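Side-chain contacts in enhancer of mRNA-decapping protein 4 homolog (Drosophila melanogaster, PDB 2VXG), which probably takes part in mRNA decapping during mRNA decay and is required to silence a subset of endogenous microRNA targets, here represented by its helical C-terminal domain: residues G30-T35 with L58-Q63; D5-L10 with N17-Q22; I86-P91 with E95-V100. All coordinates share one frame; numbering follows the deposited sequence.

Interaction 1 of 3, residues G30-T35 with L58-Q63; sequences GLVEFT and LSLIQQ
Val32 of helix 29-38 reaches across to Leu60 and Gln63 of helix 54-66, a small buried helix-to-helix contact near the centre of the all-helical C-terminal domain of Ge-1. The backbones stay well apart, with Val32 CA 8.1 Å from Leu60 CA, and the joint is made by side chains alone. Ahead of it in the first helix, Leu31 sends its side chain to another neighbour, packing on Met3 and Ile7 of helix 2-13. Val32 itself faces helix 54-66 and splits its two methyls between two partners. With CG1 anti to the backbone N (chi1 176°), that methyl lies 3.6 Å from Leu60 CD1, an apolar contact of branch against branch. Leu60 does not aim its CB straight at the partner helix; chi2 of 59° swings CD1 into place. The other methyl, Val32 CG2, rests 3.7 Å from Gln63 OE1, so the aliphatic side packs against a polar atom without bonding it. The amide of Gln63 is held from its other end, where NE2 donates to the carbonyl of Leu24 on helix 16-25, a residue whose side chain also touches Val32. One residue on, Glu33 leaves the contact and forms a salt bridge with Lys75. Thr35 closes the segment and turns its hydroxyl back along its own helix. There the Leu31 carbonyl oxygen is gripped twice, by Thr35 OG1 at 2.7 Å and by Thr35 N at 2.8 Å, the two donors approaching from opposite faces of the carbonyl plane.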
loop_
_atom_site.group_PDB
_atom_site.type_symbol
_atom_site.label_atom_id
_atom_site.label_comp_id
_atom_site.label_asym_id
_atom_site.label_seq_id
_atom_site.Cartn_x
_atom_site.Cartn_y
_atom_site.Cartn_z
ATOM N N GLY A 30 -9.356 6.016 4.716
ATOM C CA GLY A 30 -9.270 7.477 4.593
ATOM C C GLY A 30 -8.094 8.082 5.376
ATOM O O GLY A 30 -7.430 9.037 4.921
ATOM N N LEU A 31 -7.821 7.538 6.554
ATOM C CA LEU A 31 -6.677 7.999 7.343
ATOM C C LEU A 31 -5.335 7.574 6.721
ATOM O O LEU A 31 -4.370 8.337 6.739
ATOM C CB LEU A 31 -6.788 7.464 8.762
ATOM C CG LEU A 31 -5.723 7.987 9.724
ATOM C CD1 LEU A 31 -5.872 9.557 9.908
ATOM C CD2 LEU A 31 -5.934 7.200 11.053
ATOM N N VAL A 32 -5.307 6.373 6.166
ATOM C CA VAL A 32 -4.187 5.902 5.385
ATOM C C VAL A 32 -3.915 6.860 4.222
ATOM O O VAL A 32 -2.751 7.255 4.025
ATOM C CB VAL A 32 -4.387 4.446 4.886
ATOM C CG1 VAL A 32 -3.200 4.022 3.972
ATOM C CG2 VAL A 32 -4.522 3.478 6.084
ATOM N N GLU A 33 -4.960 7.211 3.458
ATOM C CA GLU A 33 -4.807 8.186 2.352
ATOM C C GLU A 33 -4.299 9.541 2.794
ATOM O O GLU A 33 -3.358 10.050 2.198
ATOM C CB GLU A 33 -6.072 8.328 1.544
ATOM C CG GLU A 33 -6.423 7.091 0.826
ATOM C CD GLU A 33 -7.700 7.230 -0.002
ATOM O OE1 GLU A 33 -7.799 8.244 -0.743
ATOM O OE2 GLU A 33 -8.587 6.315 0.099
ATOM N N PHE A 34 -4.861 10.084 3.879
ATOM C CA PHE A 34 -4.329 11.293 4.560
ATOM C C PHE A 34 -2.835 11.141 4.860
ATOM O O PHE A 34 -2.024 12.044 4.594
ATOM C CB PHE A 34 -5.135 11.530 5.879
ATOM C CG PHE A 34 -4.508 12.553 6.850
ATOM C CD1 PHE A 34 -4.821 13.907 6.754
ATOM C CD2 PHE A 34 -3.665 12.128 7.863
ATOM C CE1 PHE A 34 -4.288 14.834 7.632
ATOM C CE2 PHE A 34 -3.128 13.018 8.742
ATOM C CZ PHE A 34 -3.434 14.385 8.642
ATOM N N THR A 35 -2.466 9.997 5.427
ATOM C CA THR A 35 -1.069 9.723 5.744
ATOM C C THR A 35 -0.233 9.759 4.454
ATOM O O THR A 35 0.792 10.419 4.432
ATOM C CB THR A 35 -0.904 8.378 6.491
ATOM O OG1 THR A 35 -1.808 8.361 7.597
ATOM C CG2 THR A 35 0.521 8.140 6.981
ATOM N N LEU A 58 3.417 -4.572 3.533
ATOM C CA LEU A 58 2.429 -5.653 3.228
ATOM C C LEU A 58 1.010 -5.303 3.702
ATOM O O LEU A 58 0.023 -5.631 3.064
ATOM C CB LEU A 58 2.856 -6.985 3.813
ATOM C CG LEU A 58 4.071 -7.669 3.144
ATOM C CD1 LEU A 58 4.610 -8.907 3.887
ATOM C CD2 LEU A 58 3.837 -7.976 1.648
ATOM N N SER A 59 0.917 -4.640 4.840
ATOM C CA SER A 59 -0.367 -4.097 5.352
ATOM C C SER A 59 -0.950 -2.981 4.453
ATOM O O SER A 59 -2.143 -2.959 4.179
ATOM C CB SER A 59 -0.151 -3.570 6.777
ATOM O OG SER A 59 -1.335 -2.984 7.339
ATOM N N LEU A 60 -0.107 -2.060 4.028
ATOM C CA LEU A 60 -0.490 -0.991 3.116
ATOM C C LEU A 60 -1.010 -1.605 1.822
ATOM O O LEU A 60 -2.098 -1.236 1.349
ATOM C CB LEU A 60 0.714 -0.064 2.866
ATOM C CG LEU A 60 0.596 1.205 2.049
ATOM C CD1 LEU A 60 -0.472 2.077 2.764
ATOM C CD2 LEU A 60 1.966 1.938 1.961
ATOM N N ILE A 61 -0.293 -2.601 1.304
ATOM C CA ILE A 61 -0.741 -3.313 0.093
ATOM C C ILE A 61 -2.141 -3.938 0.313
ATOM O O ILE A 61 -3.044 -3.783 -0.544
ATOM C CB ILE A 61 0.242 -4.448 -0.355
ATOM C CG1 ILE A 61 1.479 -3.838 -1.039
ATOM C CG2 ILE A 61 -0.450 -5.401 -1.343
ATOM C CD1 ILE A 61 2.639 -4.836 -1.213
ATOM N N GLN A 62 -2.304 -4.584 1.436
ATOM C CA GLN A 62 -3.535 -5.157 1.821
ATOM C C GLN A 62 -4.698 -4.147 1.895
ATOM O O GLN A 62 -5.720 -4.310 1.283
ATOM C CB GLN A 62 -3.313 -5.936 3.095
ATOM C CG GLN A 62 -4.428 -6.777 3.513
ATOM C CD GLN A 62 -5.452 -6.054 4.339
ATOM O OE1 GLN A 62 -5.124 -5.440 5.330
ATOM N NE2 GLN A 62 -6.686 -6.142 3.952
ATOM N N GLN A 63 -4.465 -3.072 2.594
ATOM C CA GLN A 63 -5.483 -2.094 2.908
ATOM C C GLN A 63 -5.930 -1.260 1.693
ATOM O O GLN A 63 -7.124 -1.020 1.518
ATOM C CB GLN A 63 -5.028 -1.184 4.047
ATOM C CG GLN A 63 -4.909 -1.981 5.363
ATOM C CD GLN A 63 -5.067 -1.157 6.589
ATOM O OE1 GLN A 63 -5.564 -0.042 6.557
ATOM N NE2 GLN A 63 -4.596 -1.699 7.709
#

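Interaction 2 of 3, residues D5-L10 with N17-Q22; sequences DSIKQL and NKAFHQ
Leu10 and Ala19 lie at the heart of an antiparallel helical hairpin, in which segments 5-10 and 17-22, on helix 2-13 and helix 16-25, run at 162°, their axes 8.5 Å apart. The small Ala19 sits where the backbones come closest: its CA is 4.9 Å from Ile7 CA, and its methyl points at the partner helix to meet Leu10 CB at 3.8 Å. Leu10 also faces the partner, and its branch lies over the backbone there, CD1 being 4.0 Å from Ala19 N. Ile7 leaves its helix more obliquely. Its CG1, anti to the carbonyl carbon (chi1 -77°), comes 3.8 Å from Ala19 O, while its outer end crosses the stem of Gln22 at CG. On one flank Lys18 lends only the base of its chain to Leu10, since its amine leads away. On the other, Gln22 bends at chi2 (63°) and carries its amide to a water that accepts from NE2 at 2.7 Å and also bonds Ser6 OG at 2.9 Å. The direct contact is thus van der Waals packing of side chains on each other and on the backbone, and the polar link between the helices, running through a water at the partly exposed edge, is indirect.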
loop_
_atom_site.group_PDB
_atom_site.type_symbol
_atom_site.label_atom_id
_atom_site.label_comp_id
_atom_site.label_asym_id
_atom_site.label_seq_id
_atom_site.Cartn_x
_atom_site.Cartn_y
_atom_site.Cartn_z
ATOM N N ASP A 5 -3.322 14.583 13.480
ATOM C CA ASP A 5 -2.341 15.432 14.137
ATOM C C ASP A 5 -1.138 14.651 14.606
ATOM O O ASP A 5 0.006 15.052 14.364
ATOM C CB ASP A 5 -2.949 16.147 15.347
ATOM C CG ASP A 5 -3.957 17.260 14.954
ATOM O OD1 ASP A 5 -4.064 17.592 13.764
ATOM O OD2 ASP A 5 -4.623 17.801 15.872
ATOM N N SER A 6 -1.384 13.526 15.264
ATOM C CA SER A 6 -0.288 12.699 15.761
ATOM C C SER A 6 0.552 12.174 14.613
ATOM O O SER A 6 1.779 12.127 14.692
ATOM C CB SER A 6 -0.821 11.515 16.561
ATOM O OG SER A 6 0.224 10.637 16.908
ATOM N N ILE A 7 -0.135 11.711 13.585
ATOM C CA ILE A 7 0.503 11.254 12.335
ATOM C C ILE A 7 1.364 12.320 11.685
ATOM O O ILE A 7 2.496 12.043 11.292
ATOM C CB ILE A 7 -0.553 10.744 11.331
ATOM C CG1 ILE A 7 -1.012 9.350 11.770
ATOM C CG2 ILE A 7 -0.016 10.719 9.901
ATOM C CD1 ILE A 7 -2.357 8.935 11.253
ATOM N N LYS A 8 0.856 13.540 11.583
ATOM C CA LYS A 8 1.652 14.601 10.961
ATOM C C LYS A 8 2.884 14.878 11.799
ATOM O O LYS A 8 3.966 15.058 11.264
ATOM C CB LYS A 8 0.820 15.859 10.724
ATOM C CG LYS A 8 -0.343 15.566 9.825
ATOM C CD LYS A 8 -0.794 16.745 9.033
ATOM C CE LYS A 8 -1.539 17.712 9.886
ATOM N NZ LYS A 8 -1.831 18.880 9.049
ATOM N N GLN A 9 2.700 14.894 13.110
ATOM C CA GLN A 9 3.777 15.021 14.085
ATOM C C GLN A 9 4.898 13.987 13.897
ATOM O O GLN A 9 6.101 14.317 13.814
ATOM C CB GLN A 9 3.165 14.892 15.460
ATOM C CG GLN A 9 4.109 15.042 16.601
ATOM C CD GLN A 9 3.424 15.612 17.819
ATOM O OE1 GLN A 9 2.409 15.056 18.302
ATOM N NE2 GLN A 9 3.975 16.722 18.353
ATOM N N LEU A 10 4.489 12.726 13.851
ATOM C CA LEU A 10 5.422 11.591 13.696
ATOM C C LEU A 10 6.222 11.711 12.415
ATOM O O LEU A 10 7.436 11.610 12.439
ATOM C CB LEU A 10 4.649 10.265 13.765
ATOM C CG LEU A 10 4.179 9.990 15.200
ATOM C CD1 LEU A 10 3.134 8.888 15.312
ATOM C CD2 LEU A 10 5.412 9.716 16.091
ATOM N N ASN A 17 7.494 4.868 10.291
ATOM C CA ASN A 17 6.798 3.610 10.556
ATOM C C ASN A 17 5.790 3.760 11.682
ATOM O O ASN A 17 4.684 3.271 11.545
ATOM C CB ASN A 17 7.765 2.476 10.861
ATOM C CG ASN A 17 8.464 2.022 9.635
ATOM O OD1 ASN A 17 7.851 1.428 8.754
ATOM N ND2 ASN A 17 9.732 2.381 9.512
ATOM N N LYS A 18 6.146 4.472 12.746
ATOM C CA LYS A 18 5.174 4.733 13.807
ATOM C C LYS A 18 3.925 5.465 13.285
ATOM O O LYS A 18 2.851 5.183 13.738
ATOM C CB LYS A 18 5.768 5.493 15.008
ATOM C CG LYS A 18 6.871 4.742 15.772
ATOM C CD LYS A 18 7.270 5.447 17.040
ATOM C CE LYS A 18 8.550 4.845 17.672
ATOM N NZ LYS A 18 8.676 5.257 19.127
ATOM N N ALA A 19 4.102 6.414 12.364
ATOM C CA ALA A 19 2.989 7.129 11.738
ATOM C C ALA A 19 2.123 6.120 10.984
ATOM O O ALA A 19 0.894 6.126 11.113
ATOM C CB ALA A 19 3.478 8.199 10.820
ATOM N N PHE A 20 2.765 5.204 10.266
ATOM C CA PHE A 20 2.019 4.219 9.487
ATOM C C PHE A 20 1.368 3.169 10.357
ATOM O O PHE A 20 0.284 2.717 10.012
ATOM C CB PHE A 20 2.881 3.587 8.381
ATOM C CG PHE A 20 2.909 4.399 7.104
ATOM C CD1 PHE A 20 3.638 5.565 7.048
ATOM C CD2 PHE A 20 2.166 4.008 5.974
ATOM C CE1 PHE A 20 3.695 6.341 5.898
ATOM C CE2 PHE A 20 2.207 4.778 4.781
ATOM C CZ PHE A 20 2.971 5.956 4.763
ATOM N N HIS A 21 1.993 2.793 11.469
ATOM C CA HIS A 21 1.354 1.881 12.436
ATOM C C HIS A 21 0.035 2.466 12.853
ATOM O O HIS A 21 -0.964 1.768 12.839
ATOM C CB HIS A 21 2.200 1.640 13.723
ATOM C CG HIS A 21 3.481 0.889 13.506
ATOM N ND1 HIS A 21 4.543 0.963 14.392
ATOM C CD2 HIS A 21 3.916 0.138 12.466
ATOM C CE1 HIS A 21 5.555 0.245 13.928
ATOM N NE2 HIS A 21 5.190 -0.292 12.770
ATOM N N GLN A 22 0.032 3.762 13.185
ATOM C CA GLN A 22 -1.164 4.426 13.664
ATOM C C GLN A 22 -2.183 4.458 12.558
ATOM O O GLN A 22 -3.331 4.063 12.770
ATOM C CB GLN A 22 -0.866 5.865 14.119
ATOM C CG GLN A 22 -2.094 6.670 14.581
ATOM C CD GLN A 22 -2.818 6.105 15.808
ATOM O OE1 GLN A 22 -3.828 5.411 15.672
ATOM N NE2 GLN A 22 -2.316 6.414 17.007
HETATM O O HOH W 1 -0.027 7.747 17.122
#

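Interaction 3 of 3, residues I86-P91 with E95-V100; sequences INMADP and EHAPKV
Met88 lays its sulfur on Ala97, packing the loop against the helix that follows it: segment 86-91 is the loop between helix 73-85 and helix 91-114, built on a type I beta turn from Asn87 to Asp90. The CB and CG of Met88 make no contact with segment 95-100. CG is still 5.7 Å from Ala97 CB, but the bends at chi2 (-47°) and chi3 (-75°) fold the chain back towards the helix. The contact begins at SD, which touches two methyls, Ala97 CB at 3.9 Å and Ile86 CG2 of its own loop at 3.6 Å. CE, at the tip, passes 4.2 Å from Ala97 CB. The turn behind Met88 is fixed twice: Asp90 N bonds the Asn87 carbonyl, and Asn87 OD1 accepts from Ala89 N at 2.9 Å, forming an Asx turn. Asp90 is the N-cap of helix 91-114; its OD1 accepts from both Ile92 N and Thr93 N, which takes care of amides in the first turn. Further along, the helix is kinked where Pro98 has no N-H to give to the preceding turn. Between cap and kink, Pro91 and Glu95 form a rather long first-turn bond: Glu95 N donates to Pro91 O at 3.3 Å with an N-H...O angle of 151°, from above the carbonyl plane, and Glu95 CB lies against the same oxygen at 3.7 Å.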
loop_
_atom_site.group_PDB
_atom_site.type_symbol
_atom_site.label_atom_id
_atom_site.label_comp_id
_atom_site.label_asym_id
_atom_site.label_seq_id
_atom_site.Cartn_x
_atom_site.Cartn_y
_atom_site.Cartn_z
ATOM N N ILE A 86 9.056 -4.794 -1.524
ATOM C CA ILE A 86 9.031 -6.127 -0.913
ATOM C C ILE A 86 10.404 -6.808 -1.016
ATOM O O ILE A 86 10.964 -6.972 -2.112
ATOM C CB ILE A 86 8.005 -7.060 -1.569
ATOM C CG1 ILE A 86 6.577 -6.606 -1.337
ATOM C CG2 ILE A 86 8.121 -8.497 -1.023
ATOM C CD1 ILE A 86 5.544 -7.588 -1.985
ATOM N N ASN A 87 10.944 -7.210 0.132
ATOM C CA ASN A 87 12.230 -7.864 0.188
ATOM C C ASN A 87 11.997 -9.335 0.435
ATOM O O ASN A 87 11.679 -9.756 1.550
ATOM C CB ASN A 87 13.132 -7.272 1.277
ATOM C CG ASN A 87 14.365 -8.125 1.532
ATOM O OD1 ASN A 87 14.801 -8.876 0.661
ATOM N ND2 ASN A 87 14.933 -8.007 2.718
ATOM N N MET A 88 12.153 -10.119 -0.622
ATOM C CA MET A 88 11.890 -11.554 -0.549
ATOM C C MET A 88 12.971 -12.357 0.196
ATOM O O MET A 88 12.791 -13.553 0.405
ATOM C CB MET A 88 11.633 -12.144 -1.961
ATOM C CG MET A 88 10.263 -11.783 -2.615
ATOM S SD MET A 88 8.790 -11.975 -1.530
ATOM C CE MET A 88 8.614 -13.769 -1.509
ATOM N N ALA A 89 14.071 -11.714 0.600
ATOM C CA ALA A 89 15.058 -12.330 1.487
ATOM C C ALA A 89 14.641 -12.251 2.946
ATOM O O ALA A 89 15.205 -12.945 3.796
ATOM C CB ALA A 89 16.427 -11.688 1.310
ATOM N N ASP A 90 13.665 -11.405 3.263
ATOM C CA ASP A 90 13.217 -11.305 4.661
ATOM C C ASP A 90 12.368 -12.548 4.936
ATOM O O ASP A 90 11.385 -12.757 4.281
ATOM C CB ASP A 90 12.459 -9.977 4.880
ATOM C CG ASP A 90 11.902 -9.820 6.271
ATOM O OD1 ASP A 90 11.335 -10.778 6.834
ATOM O OD2 ASP A 90 11.971 -8.689 6.782
ATOM N N PRO A 91 12.753 -13.364 5.929
ATOM C CA PRO A 91 12.043 -14.632 6.188
ATOM C C PRO A 91 10.531 -14.490 6.543
ATOM O O PRO A 91 9.725 -15.365 6.203
ATOM C CB PRO A 91 12.842 -15.250 7.342
ATOM C CG PRO A 91 13.554 -14.099 8.001
ATOM C CD PRO A 91 13.854 -13.139 6.890
ATOM N N GLU A 95 7.349 -15.826 3.967
ATOM C CA GLU A 95 6.199 -16.595 4.440
ATOM C C GLU A 95 4.860 -15.861 4.252
ATOM O O GLU A 95 3.850 -16.463 3.880
ATOM C CB GLU A 95 6.374 -16.874 5.929
ATOM C CG GLU A 95 5.324 -17.799 6.512
ATOM C CD GLU A 95 5.109 -17.644 8.011
ATOM O OE1 GLU A 95 4.335 -18.451 8.550
ATOM O OE2 GLU A 95 5.678 -16.725 8.636
ATOM N N HIS A 96 4.847 -14.562 4.518
ATOM C CA HIS A 96 3.602 -13.788 4.510
ATOM C C HIS A 96 3.259 -13.207 3.129
ATOM O O HIS A 96 2.094 -13.121 2.782
ATOM C CB HIS A 96 3.698 -12.649 5.545
ATOM C CG HIS A 96 2.405 -11.934 5.803
ATOM N ND1 HIS A 96 1.190 -12.585 5.878
ATOM C CD2 HIS A 96 2.141 -10.627 6.055
ATOM C CE1 HIS A 96 0.237 -11.711 6.143
ATOM N NE2 HIS A 96 0.784 -10.515 6.257
ATOM N N ALA A 97 4.265 -12.825 2.344
ATOM C CA ALA A 97 4.011 -12.195 1.017
ATOM C C ALA A 97 3.151 -13.033 0.078
ATOM O O ALA A 97 2.271 -12.501 -0.597
ATOM C CB ALA A 97 5.345 -11.844 0.318
ATOM N N PRO A 98 3.422 -14.341 -0.032
ATOM C CA PRO A 98 2.544 -15.159 -0.907
ATOM C C PRO A 98 1.063 -14.936 -0.671
ATOM O O PRO A 98 0.315 -14.749 -1.634
ATOM C CB PRO A 98 2.950 -16.593 -0.548
ATOM C CG PRO A 98 4.420 -16.442 -0.246
ATOM C CD PRO A 98 4.518 -15.151 0.521
ATOM N N LYS A 99 0.651 -14.935 0.588
ATOM C CA LYS A 99 -0.746 -14.733 0.929
ATOM C C LYS A 99 -1.197 -13.343 0.590
ATOM O O LYS A 99 -2.212 -13.182 -0.030
ATOM C CB LYS A 99 -1.018 -15.025 2.395
ATOM C CG LYS A 99 -1.166 -16.515 2.701
ATOM C CD LYS A 99 0.143 -17.162 3.131
ATOM C CE LYS A 99 0.007 -18.692 3.205
ATOM N NZ LYS A 99 1.083 -19.398 2.413
ATOM N N VAL A 100 -0.415 -12.328 0.972
ATOM C CA VAL A 100 -0.798 -10.943 0.688
ATOM C C VAL A 100 -0.876 -10.703 -0.814
ATOM O O VAL A 100 -1.783 -10.070 -1.285
ATOM C CB VAL A 100 0.190 -9.974 1.347
ATOM C CG1 VAL A 100 -0.018 -8.525 0.908
ATOM C CG2 VAL A 100 0.115 -10.145 2.886
#

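Overall arrangement
Interaction 1 is the most central of the three and joins helices that are not neighbours in sequence, through a few methyls and one amide. Interactions 2 and 3 lie farther out, are partly buried and connect parts close in sequence: an antiparallel helix pair, and a loop with the helix it starts. Their chemistry follows suit, with a water bridge at the edge of the first and capping and turn bonds in the second. Interaction 1 touches both: Thr35 packs on Ile7 and Phe34 on Lys8 on one side, and Leu58 and Ile61 on Val100 on the other. Interactions 2 and 3 themselves stay about 11 Å apart at their nearest atoms.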